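Local coordinates for protein D-glycero-D-manno-heptose 1-phosphate kinase (PDB 3K85) that probably phosphorylates a sugar phosphate, D-glycero-D-manno-heptose 1-phosphate, at the expense of ATP, as a member of the GHMP kinase family, at residues R5-L10 with H337-Y342; G29-N34 with K234-A239; S68-E73 with L94-F99; A287-G292 with F305-T310. All blocks are in the same frame, centred on the assembly; numbering follows the deposited sequence.

Contact 1 of 4, residues R5-L10 with H337-Y342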
# COMPACT_ATOMS: atom_id res chain seq x y z
N ARG A 5 -10.99 -11.32 -22.87
CA ARG A 5 -10.62 -12.34 -21.89
C ARG A 5 -10.40 -11.64 -20.56
O ARG A 5 -10.18 -10.43 -20.52
CB ARG A 5 -9.33 -13.06 -22.32
CG ARG A 5 -9.41 -13.85 -23.64
CD ARG A 5 -8.04 -14.45 -23.96
NE ARG A 5 -8.08 -15.55 -24.92
CZ ARG A 5 -8.07 -15.41 -26.24
NH1 ARG A 5 -8.03 -14.21 -26.79
NH2 ARG A 5 -8.10 -16.48 -27.02
N SER A 6 -10.46 -12.39 -19.47
CA SER A 6 -10.25 -11.80 -18.16
C SER A 6 -9.83 -12.92 -17.24
O SER A 6 -10.00 -14.08 -17.57
CB SER A 6 -11.54 -11.17 -17.62
OG SER A 6 -12.47 -12.16 -17.17
N LYS A 7 -9.26 -12.56 -16.10
CA LYS A 7 -8.86 -13.53 -15.09
C LYS A 7 -8.78 -12.80 -13.76
O LYS A 7 -8.50 -11.60 -13.71
CB LYS A 7 -7.50 -14.18 -15.42
CG LYS A 7 -6.33 -13.25 -15.48
CD LYS A 7 -5.07 -13.95 -15.99
CE LYS A 7 -4.26 -14.59 -14.89
NZ LYS A 7 -2.91 -15.00 -15.41
N ALA A 8 -9.05 -13.53 -12.69
CA ALA A 8 -9.02 -12.97 -11.34
C ALA A 8 -8.34 -13.96 -10.43
O ALA A 8 -8.50 -15.17 -10.59
CB ALA A 8 -10.45 -12.69 -10.85
N PRO A 9 -7.57 -13.47 -9.46
CA PRO A 9 -6.88 -14.38 -8.55
C PRO A 9 -7.68 -14.78 -7.32
O PRO A 9 -8.63 -14.10 -6.92
CB PRO A 9 -5.62 -13.59 -8.18
CG PRO A 9 -6.17 -12.19 -8.07
CD PRO A 9 -7.09 -12.08 -9.29
N LEU A 10 -7.30 -15.90 -6.73
CA LEU A 10 -7.94 -16.40 -5.52
C LEU A 10 -7.11 -15.76 -4.43
O LEU A 10 -6.17 -15.04 -4.72
CB LEU A 10 -7.86 -17.93 -5.45
CG LEU A 10 -8.58 -18.72 -6.56
CD1 LEU A 10 -8.16 -20.17 -6.49
CD2 LEU A 10 -10.10 -18.59 -6.40
N HIS A 337 -8.35 -8.51 -14.16
CA HIS A 337 -8.19 -7.64 -15.32
C HIS A 337 -8.64 -8.32 -16.60
O HIS A 337 -8.71 -9.55 -16.68
CB HIS A 337 -6.74 -7.17 -15.46
CG HIS A 337 -5.76 -8.28 -15.64
ND1 HIS A 337 -5.23 -8.98 -14.57
CD2 HIS A 337 -5.22 -8.82 -16.75
CE1 HIS A 337 -4.41 -9.91 -15.03
NE2 HIS A 337 -4.39 -9.84 -16.35
N GLY A 338 -8.95 -7.50 -17.60
CA GLY A 338 -9.40 -8.01 -18.88
C GLY A 338 -8.61 -7.41 -20.01
O GLY A 338 -7.92 -6.40 -19.84
N TRP A 339 -8.68 -8.04 -21.17
CA TRP A 339 -7.98 -7.56 -22.34
C TRP A 339 -8.76 -7.97 -23.58
O TRP A 339 -9.55 -8.92 -23.54
CB TRP A 339 -6.53 -8.08 -22.35
CG TRP A 339 -6.32 -9.57 -22.51
CD1 TRP A 339 -6.02 -10.24 -23.66
CD2 TRP A 339 -6.31 -10.56 -21.46
NE1 TRP A 339 -5.83 -11.58 -23.40
CE2 TRP A 339 -6.00 -11.80 -22.07
CE3 TRP A 339 -6.55 -10.51 -20.09
CZ2 TRP A 339 -5.91 -12.98 -21.33
CZ3 TRP A 339 -6.46 -11.69 -19.36
CH2 TRP A 339 -6.14 -12.91 -19.98
N LYS A 340 -8.57 -7.24 -24.67
CA LYS A 340 -9.27 -7.55 -25.91
C LYS A 340 -8.30 -8.12 -26.93
O LYS A 340 -7.14 -7.70 -27.02
CB LYS A 340 -9.94 -6.30 -26.48
CG LYS A 340 -11.19 -5.85 -25.73
CD LYS A 340 -12.00 -4.85 -26.58
CE LYS A 340 -13.42 -4.66 -26.04
NZ LYS A 340 -14.30 -3.88 -26.97
N ILE A 341 -8.78 -9.08 -27.70
CA ILE A 341 -7.98 -9.69 -28.74
C ILE A 341 -8.67 -9.39 -30.06
O ILE A 341 -9.77 -9.89 -30.32
CB ILE A 341 -7.87 -11.21 -28.56
CG1 ILE A 341 -7.08 -11.53 -27.28
CG2 ILE A 341 -7.20 -11.84 -29.78
CD1 ILE A 341 -5.60 -11.18 -27.37
N TYR A 342 -8.03 -8.56 -30.88
CA TYR A 342 -8.59 -8.17 -32.17
C TYR A 342 -8.19 -9.15 -33.27
O TYR A 342 -7.06 -9.65 -33.29
CB TYR A 342 -8.10 -6.76 -32.56
CG TYR A 342 -8.47 -5.67 -31.57
CD1 TYR A 342 -9.76 -5.13 -31.53
CD2 TYR A 342 -7.53 -5.18 -30.66
CE1 TYR A 342 -10.09 -4.13 -30.62
CE2 TYR A 342 -7.85 -4.19 -29.75
CZ TYR A 342 -9.13 -3.66 -29.73
OH TYR A 342 -9.45 -2.68 -28.82
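Arg5 and Trp339 form a hydrogen-bonded antiparallel pair, as do Lys7 and His337, and between them Ser6 and Gly338 make a non-hydrogen-bonded pair whose CA atoms are 4.0 Å apart. The strands 5-10 and 337-340 run at 164° to one another. Four backbone bonds hold them: Arg5 N to Trp339 O and Trp339 N to Arg5 O, both at 2.9 Å, then Lys7 N to His337 O and His337 N to Lys7 O at 3.1 Å. At the glycine the sheet is close-knit: Gly338 CA comes within 3.0 Å of Arg5 O in a CA-H...O contact. Arg5, Lys7, His337 and Trp339 all project from one face of the sheet. There the Trp339 indole lies across Arg5, whose CB sits over the six-membered ring, 3.7 Å from its centroid, a CH-pi contact. The extended arginine chain continues past the indole, with CD 3.7 Å from Trp339 NE1, and the guanidinium plane is turned only 15° from that of the ring. Lys7 runs alongside the His337 side chain in the same direction, both with CG between the backbone N and the carbonyl carbon (chi1 near +60°); Lys7 CG thereby reaches 3.9 Å from His337 CE1. Lys7 also makes a cation-pi contact with Tyr40 of strand 39-47. On the other face, Ser6 OG bonds to the carbonyl of Cys122 in helix 115-131, and Ser6 packs on Ala126. Strand 4-15 thus pairs with the C-terminal strand 337-340 along one edge and with strand 39-47 along its other, while helix 115-131 covers the Ser6 face.

Contact 2 of 4, residues G29-N34 with K234-A239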
# COMPACT_ATOMS: atom_id res chain seq x y z
N GLY A 29 -17.70 -3.67 13.42
CA GLY A 29 -16.77 -3.25 12.39
C GLY A 29 -15.80 -4.38 12.13
O GLY A 29 -15.39 -5.08 13.06
N GLY A 30 -15.42 -4.58 10.87
CA GLY A 30 -14.49 -5.66 10.55
C GLY A 30 -13.09 -5.23 10.13
O GLY A 30 -12.87 -4.09 9.70
N LEU A 31 -12.14 -6.15 10.26
CA LEU A 31 -10.77 -5.89 9.87
C LEU A 31 -10.19 -7.14 9.22
O LEU A 31 -10.25 -8.23 9.79
CB LEU A 31 -9.93 -5.48 11.10
CG LEU A 31 -10.20 -4.07 11.60
CD1 LEU A 31 -9.35 -3.78 12.82
CD2 LEU A 31 -9.91 -3.06 10.51
N ILE A 32 -9.65 -6.97 8.02
CA ILE A 32 -9.10 -8.08 7.28
C ILE A 32 -7.77 -7.87 6.58
O ILE A 32 -7.54 -6.84 5.93
CB ILE A 32 -10.12 -8.58 6.24
CG1 ILE A 32 -11.13 -9.50 6.94
CG2 ILE A 32 -9.41 -9.29 5.09
CD1 ILE A 32 -12.11 -10.14 6.02
N LEU A 33 -6.90 -8.86 6.69
CA LEU A 33 -5.62 -8.83 6.02
C LEU A 33 -5.57 -10.07 5.14
O LEU A 33 -5.50 -11.19 5.65
CB LEU A 33 -4.45 -8.87 7.01
CG LEU A 33 -3.09 -8.74 6.31
CD1 LEU A 33 -2.99 -7.35 5.70
CD2 LEU A 33 -1.96 -8.95 7.30
N ASN A 34 -5.64 -9.88 3.83
CA ASN A 34 -5.58 -11.00 2.91
C ASN A 34 -4.69 -10.66 1.71
O ASN A 34 -4.29 -9.51 1.50
CB ASN A 34 -6.98 -11.40 2.43
CG ASN A 34 -7.73 -10.26 1.77
OD1 ASN A 34 -7.13 -9.35 1.20
ND2 ASN A 34 -9.06 -10.31 1.82
N LYS A 234 -10.98 -10.98 18.99
CA LYS A 234 -9.57 -11.33 18.95
C LYS A 234 -9.14 -11.56 17.51
O LYS A 234 -8.07 -11.11 17.09
CB LYS A 234 -9.30 -12.58 19.78
CG LYS A 234 -9.39 -12.36 21.27
CD LYS A 234 -9.11 -13.64 22.04
CE LYS A 234 -9.12 -13.41 23.55
NZ LYS A 234 -8.88 -14.69 24.29
N ILE A 235 -9.99 -12.25 16.75
CA ILE A 235 -9.73 -12.52 15.33
C ILE A 235 -9.61 -11.19 14.61
O ILE A 235 -8.79 -11.03 13.71
CB ILE A 235 -10.87 -13.37 14.71
CG1 ILE A 235 -10.78 -14.81 15.21
CG2 ILE A 235 -10.80 -13.31 13.19
CD1 ILE A 235 -11.92 -15.71 14.78
N LYS A 236 -10.44 -10.22 15.00
CA LYS A 236 -10.39 -8.89 14.41
C LYS A 236 -9.05 -8.25 14.79
O LYS A 236 -8.36 -7.68 13.96
CB LYS A 236 -11.54 -8.03 14.95
CG LYS A 236 -11.46 -6.55 14.58
CD LYS A 236 -12.58 -5.74 15.20
CE LYS A 236 -12.57 -4.29 14.70
NZ LYS A 236 -13.82 -3.55 15.06
N GLN A 237 -8.69 -8.38 16.07
CA GLN A 237 -7.45 -7.81 16.59
C GLN A 237 -6.23 -8.38 15.88
O GLN A 237 -5.29 -7.65 15.58
CB GLN A 237 -7.32 -8.09 18.08
CG GLN A 237 -6.05 -7.53 18.72
CD GLN A 237 -5.96 -6.03 18.57
OE1 GLN A 237 -6.96 -5.32 18.74
NE2 GLN A 237 -4.78 -5.53 18.25
N SER A 238 -6.26 -9.69 15.64
CA SER A 238 -5.16 -10.36 14.97
C SER A 238 -4.86 -9.71 13.62
O SER A 238 -3.71 -9.65 13.20
CB SER A 238 -5.48 -11.87 14.80
OG SER A 238 -6.52 -12.12 13.86
N ALA A 239 -5.89 -9.20 12.95
CA ALA A 239 -5.68 -8.56 11.66
C ALA A 239 -4.73 -7.38 11.87
O ALA A 239 -3.83 -7.15 11.07
CB ALA A 239 -7.01 -8.08 11.08
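Strand 30-34 passes helix 234-239 at an axis separation of 7.0 Å, their N-to-C directions 50° apart, with the closest CA atoms, those of Leu31 and Lys236, 5.5 Å from each other. This is a helix lying on a strand, and two helix residues one turn apart, Lys236 and Ala239, do the touching. Ala239 is where the helix packs directly on the strand backbone: its methyl rests 3.5 Å from Leu31 O and 3.9 Å from Leu31 CB, so the small side chain lets the helix come near. Leu31 CB and CD1 meet the aliphatic part of Lys236, the nearest pair being CD1 and CE at 3.8 Å. Because Lys236 CG stands anti to the backbone N (chi1 171°) and the rest of the chain is extended, the lysine runs past Leu31 toward the start of the strand. Its NZ there donates to Gly29 O at 3.0 Å, approaching from above the carbonyl plane, 55° out of it, a bond not aimed at a lone pair. Gly29 has a positive phi, where the chain leaves the short helix 24-27 for the strand. Leu33, farther along, turns to the helix and packs on Thr242. Ile32 starts away from the helix, and its side chain touches Gln159 of helix 159-166 and Phe174 of strand 169-175. Strand 30-37 is therefore sandwiched between helices 230-246 and 159-166, while its backbone pairs with strands 4-15 and 169-175.

Contact 3 of 4, residues S68-E73 with L94-F99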
# COMPACT_ATOMS: atom_id res chain seq x y z
N SER A 68 -30.97 -16.56 -27.18
CA SER A 68 -30.60 -15.22 -26.72
C SER A 68 -31.79 -14.47 -26.12
O SER A 68 -32.74 -14.13 -26.83
CB SER A 68 -30.01 -14.43 -27.89
OG SER A 68 -29.53 -13.17 -27.48
N MSE A 69 -31.72 -14.21 -24.81
CA MSE A 69 -32.79 -13.50 -24.09
C MSE A 69 -32.27 -12.28 -23.34
O MSE A 69 -31.07 -12.01 -23.34
CB MSE A 69 -33.43 -14.44 -23.06
CG MSE A 69 -33.93 -15.75 -23.63
SE MSE A 69 -34.79 -16.76 -22.24
CE MSE A 69 -33.59 -18.29 -22.16
N SER A 70 -33.17 -11.54 -22.69
CA SER A 70 -32.77 -10.37 -21.92
C SER A 70 -32.39 -10.84 -20.53
O SER A 70 -31.53 -10.26 -19.87
CB SER A 70 -33.92 -9.36 -21.81
OG SER A 70 -34.10 -8.66 -23.02
N GLN A 71 -33.04 -11.90 -20.08
CA GLN A 71 -32.76 -12.47 -18.77
C GLN A 71 -32.69 -13.98 -18.95
O GLN A 71 -33.25 -14.52 -19.91
CB GLN A 71 -33.88 -12.13 -17.78
CG GLN A 71 -34.03 -10.65 -17.43
CD GLN A 71 -32.86 -10.12 -16.63
OE1 GLN A 71 -31.82 -9.76 -17.18
NE2 GLN A 71 -33.01 -10.08 -15.32
N LEU A 72 -32.00 -14.67 -18.04
CA LEU A 72 -31.89 -16.12 -18.11
C LEU A 72 -32.32 -16.74 -16.80
O LEU A 72 -31.86 -16.35 -15.73
CB LEU A 72 -30.46 -16.56 -18.44
CG LEU A 72 -29.95 -16.32 -19.86
CD1 LEU A 72 -28.51 -16.82 -19.97
CD2 LEU A 72 -30.83 -17.02 -20.87
N GLU A 73 -33.22 -17.71 -16.89
CA GLU A 73 -33.74 -18.39 -15.73
C GLU A 73 -32.67 -19.12 -14.92
O GLU A 73 -31.88 -19.89 -15.47
CB GLU A 73 -34.83 -19.38 -16.18
CG GLU A 73 -34.36 -20.45 -17.20
CD GLU A 73 -33.72 -19.89 -18.48
OE1 GLU A 73 -34.38 -19.10 -19.20
OE2 GLU A 73 -32.56 -20.26 -18.78
N LEU A 94 -29.79 -3.08 -21.28
CA LEU A 94 -29.30 -3.46 -22.60
C LEU A 94 -30.19 -4.45 -23.35
O LEU A 94 -30.92 -5.23 -22.73
CB LEU A 94 -27.89 -4.03 -22.47
CG LEU A 94 -26.94 -3.20 -21.61
CD1 LEU A 94 -25.65 -3.98 -21.36
CD2 LEU A 94 -26.67 -1.87 -22.30
N GLU A 95 -30.09 -4.43 -24.68
CA GLU A 95 -30.85 -5.34 -25.54
C GLU A 95 -30.24 -6.73 -25.41
O GLU A 95 -29.06 -6.87 -25.06
CB GLU A 95 -30.77 -4.89 -26.99
CG GLU A 95 -31.36 -3.52 -27.26
CD GLU A 95 -31.20 -3.09 -28.71
OE1 GLU A 95 -31.79 -3.74 -29.60
OE2 GLU A 95 -30.49 -2.09 -28.96
N PRO A 96 -31.02 -7.78 -25.70
CA PRO A 96 -30.52 -9.15 -25.61
C PRO A 96 -29.15 -9.30 -26.29
O PRO A 96 -28.87 -8.67 -27.31
CB PRO A 96 -31.61 -9.96 -26.31
CG PRO A 96 -32.84 -9.21 -25.94
CD PRO A 96 -32.42 -7.76 -26.16
N LYS A 97 -28.30 -10.15 -25.71
CA LYS A 97 -26.97 -10.36 -26.27
C LYS A 97 -26.75 -11.78 -26.81
O LYS A 97 -27.32 -12.74 -26.29
CB LYS A 97 -25.90 -10.06 -25.22
CG LYS A 97 -25.03 -8.85 -25.55
CD LYS A 97 -25.73 -7.54 -25.24
CE LYS A 97 -24.91 -6.35 -25.74
NZ LYS A 97 -25.34 -5.05 -25.15
N SER A 98 -25.92 -11.89 -27.85
CA SER A 98 -25.59 -13.17 -28.47
C SER A 98 -24.07 -13.36 -28.37
O SER A 98 -23.29 -12.60 -28.95
CB SER A 98 -26.05 -13.15 -29.94
OG SER A 98 -25.85 -14.41 -30.57
N PHE A 99 -23.63 -14.39 -27.65
CA PHE A 99 -22.20 -14.58 -27.47
C PHE A 99 -21.83 -15.97 -26.99
O PHE A 99 -22.68 -16.76 -26.57
CB PHE A 99 -21.68 -13.58 -26.44
CG PHE A 99 -22.31 -13.74 -25.09
CD1 PHE A 99 -21.74 -14.58 -24.14
CD2 PHE A 99 -23.52 -13.11 -24.78
CE1 PHE A 99 -22.36 -14.80 -22.91
CE2 PHE A 99 -24.15 -13.31 -23.55
CZ PHE A 99 -23.57 -14.16 -22.61
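Ser68 OG donates a short 2.5 Å hydrogen bond to Lys97 O, the one bond that directly joins the two loops 68-73 and 94-99. With OG anti to the backbone N (chi1 -175°), the hydroxyl swings over segment 94-99 and meets the carbonyl from above, 70° out of its plane, instead of along a lone pair. Beside it the Pro96 ring fits against the 68-73 backbone: Pro96 CB lies 3.6 Å from Met69 O, and Pro96 CG lies 3.2 Å from Ser70 OG. One step outward, the hydroxyl of Tyr85, in helix 79-91, bonds to both Met69 O and Lys97 N, bridging the loops from the helix that separates them in sequence. Asn86 of the same helix bonds to Leu72 N. Next to the contact, Ser98 OG bonds to Arg52 O, and Ser68 pairs through its backbone with Gly51, which ties both loops to residues 51 and 52, where strand 52-57 begins. One serine hydroxyl and the Tyr85 hydroxyl, accepting from Lys97 N and donating to Met69 O, thus join the two surface loops alongside the packed Pro96 ring; three backbone polar atoms, Lys97 O, Lys97 N and Met69 O, thereby gain partners.

Contact 4 of 4, residues A287-G292 with F305-T310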
# COMPACT_ATOMS: atom_id res chain seq x y z
N ALA A 287 2.27 -33.34 11.51
CA ALA A 287 3.62 -33.12 11.02
C ALA A 287 4.09 -31.71 11.44
O ALA A 287 3.68 -30.71 10.85
CB ALA A 287 3.66 -33.25 9.51
N GLY A 288 4.94 -31.66 12.46
CA GLY A 288 5.44 -30.40 12.98
C GLY A 288 5.88 -29.33 11.99
O GLY A 288 6.45 -29.60 10.94
N ALA A 289 5.60 -28.08 12.38
CA ALA A 289 5.95 -26.88 11.62
C ALA A 289 5.91 -25.80 12.70
O ALA A 289 6.12 -26.10 13.87
CB ALA A 289 4.91 -26.60 10.54
N MSE A 290 5.63 -24.55 12.33
CA MSE A 290 5.57 -23.51 13.36
C MSE A 290 4.15 -23.20 13.78
O MSE A 290 3.89 -22.84 14.93
CB MSE A 290 6.23 -22.23 12.88
CG MSE A 290 7.73 -22.26 12.87
SE MSE A 290 8.41 -20.47 12.72
CE MSE A 290 8.29 -20.26 10.80
N ALA A 291 3.22 -23.34 12.84
CA ALA A 291 1.82 -23.08 13.10
C ALA A 291 0.99 -23.47 11.89
O ALA A 291 1.52 -23.68 10.80
CB ALA A 291 1.61 -21.60 13.42
N GLY A 292 -0.32 -23.57 12.09
CA GLY A 292 -1.21 -23.92 11.01
C GLY A 292 -2.52 -23.17 11.19
O GLY A 292 -2.80 -22.66 12.28
N PHE A 305 0.12 -23.67 6.50
CA PHE A 305 1.21 -23.88 7.45
C PHE A 305 2.33 -22.86 7.27
O PHE A 305 2.71 -22.52 6.16
CB PHE A 305 1.79 -25.28 7.29
CG PHE A 305 0.93 -26.37 7.85
CD1 PHE A 305 0.73 -26.48 9.22
CD2 PHE A 305 0.34 -27.32 7.01
CE1 PHE A 305 -0.04 -27.52 9.76
CE2 PHE A 305 -0.43 -28.36 7.53
CZ PHE A 305 -0.62 -28.46 8.91
N VAL A 306 2.86 -22.38 8.39
CA VAL A 306 3.97 -21.43 8.38
C VAL A 306 5.20 -22.14 8.94
O VAL A 306 5.22 -22.51 10.11
CB VAL A 306 3.64 -20.18 9.24
CG1 VAL A 306 4.90 -19.34 9.45
CG2 VAL A 306 2.56 -19.36 8.56
N VAL A 307 6.22 -22.33 8.11
CA VAL A 307 7.43 -23.02 8.54
C VAL A 307 8.73 -22.29 8.19
O VAL A 307 8.77 -21.45 7.29
CB VAL A 307 7.47 -24.44 7.92
CG1 VAL A 307 7.52 -24.35 6.41
CG2 VAL A 307 8.65 -25.22 8.46
N GLU A 308 9.79 -22.62 8.94
CA GLU A 308 11.11 -22.04 8.71
C GLU A 308 11.49 -22.48 7.31
O GLU A 308 11.38 -23.66 6.97
CB GLU A 308 12.11 -22.61 9.71
CG GLU A 308 12.83 -21.58 10.56
CD GLU A 308 13.67 -22.24 11.64
OE1 GLU A 308 13.09 -22.99 12.46
OE2 GLU A 308 14.90 -22.03 11.67
N PRO A 309 11.96 -21.54 6.47
CA PRO A 309 12.36 -21.84 5.09
C PRO A 309 13.26 -23.08 4.91
O PRO A 309 12.98 -23.94 4.07
CB PRO A 309 13.05 -20.55 4.65
CG PRO A 309 12.25 -19.51 5.37
CD PRO A 309 12.13 -20.10 6.75
N THR A 310 14.32 -23.17 5.71
CA THR A 310 15.25 -24.31 5.62
C THR A 310 14.60 -25.64 6.00
O THR A 310 15.20 -26.70 5.83
CB THR A 310 16.49 -24.09 6.52
OG1 THR A 310 16.07 -23.93 7.88
CG2 THR A 310 17.27 -22.86 6.08
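A classic beta bulge marks this end of the hairpin of strands 291-294 and 303-306: Met290, a selenomethionine, and Ala291 both face Val306. Their NH groups converge on Val306 O, Met290 N at 3.0 Å and Ala291 N at a weak 3.5 Å. The return bond, Val306 N to Ala291 O at 3.0 Å, is straight at 165°. The tight part is the Gly292 and Phe305 pair, non-hydrogen-bonded, with CA atoms 4.3 Å apart. Phe305 CG lies anti to the carbonyl carbon (chi1 -75°), which places CD1 3.7 Å from Gly292 CA, where the absence of a side chain leaves room for the ring. Behind the sheet, Phe305 packs on Leu319 of helix 309-320, and on the other face Val306 meets Phe254 and Leu258 of helix 251-264. On the more exposed side the contact is looser at Ala289, whose CB only grazes Val307 CB at 4.3 Å, while the selenomethionine lies across the surface. Met290, bent at its last torsion (chi3 -83°), lays its CE over the Val307-Glu308 peptide, 3.3 Å from Val307 C, and beside Val306 CG1, where helix 309-320 is about to begin. At the edge of the Phe305 ring, near its plane, Ala291 O lies 3.3 Å from CD1.

From the N terminus, strand 4-15 opens contact 1, which closes only at strand 337-340, so that its loop takes in almost the whole chain and brings both ends together. Within it, contact 2 opens at strand 30-37 and closes at helix 230-246. Contact 3 closes a short loop around helix 79-91 inside that second span, so three loops lie one within another. Contact 4, a hairpin in the C-terminal family region, follows contact 2 in series and also falls within the span of contact 1. Contacts 1 and 2 share one sheet through neighbouring strands, although their centres are 30 Å apart. Contacts 3 and 4 lie on opposite sides of the chain's centre, 51 Å apart between centres.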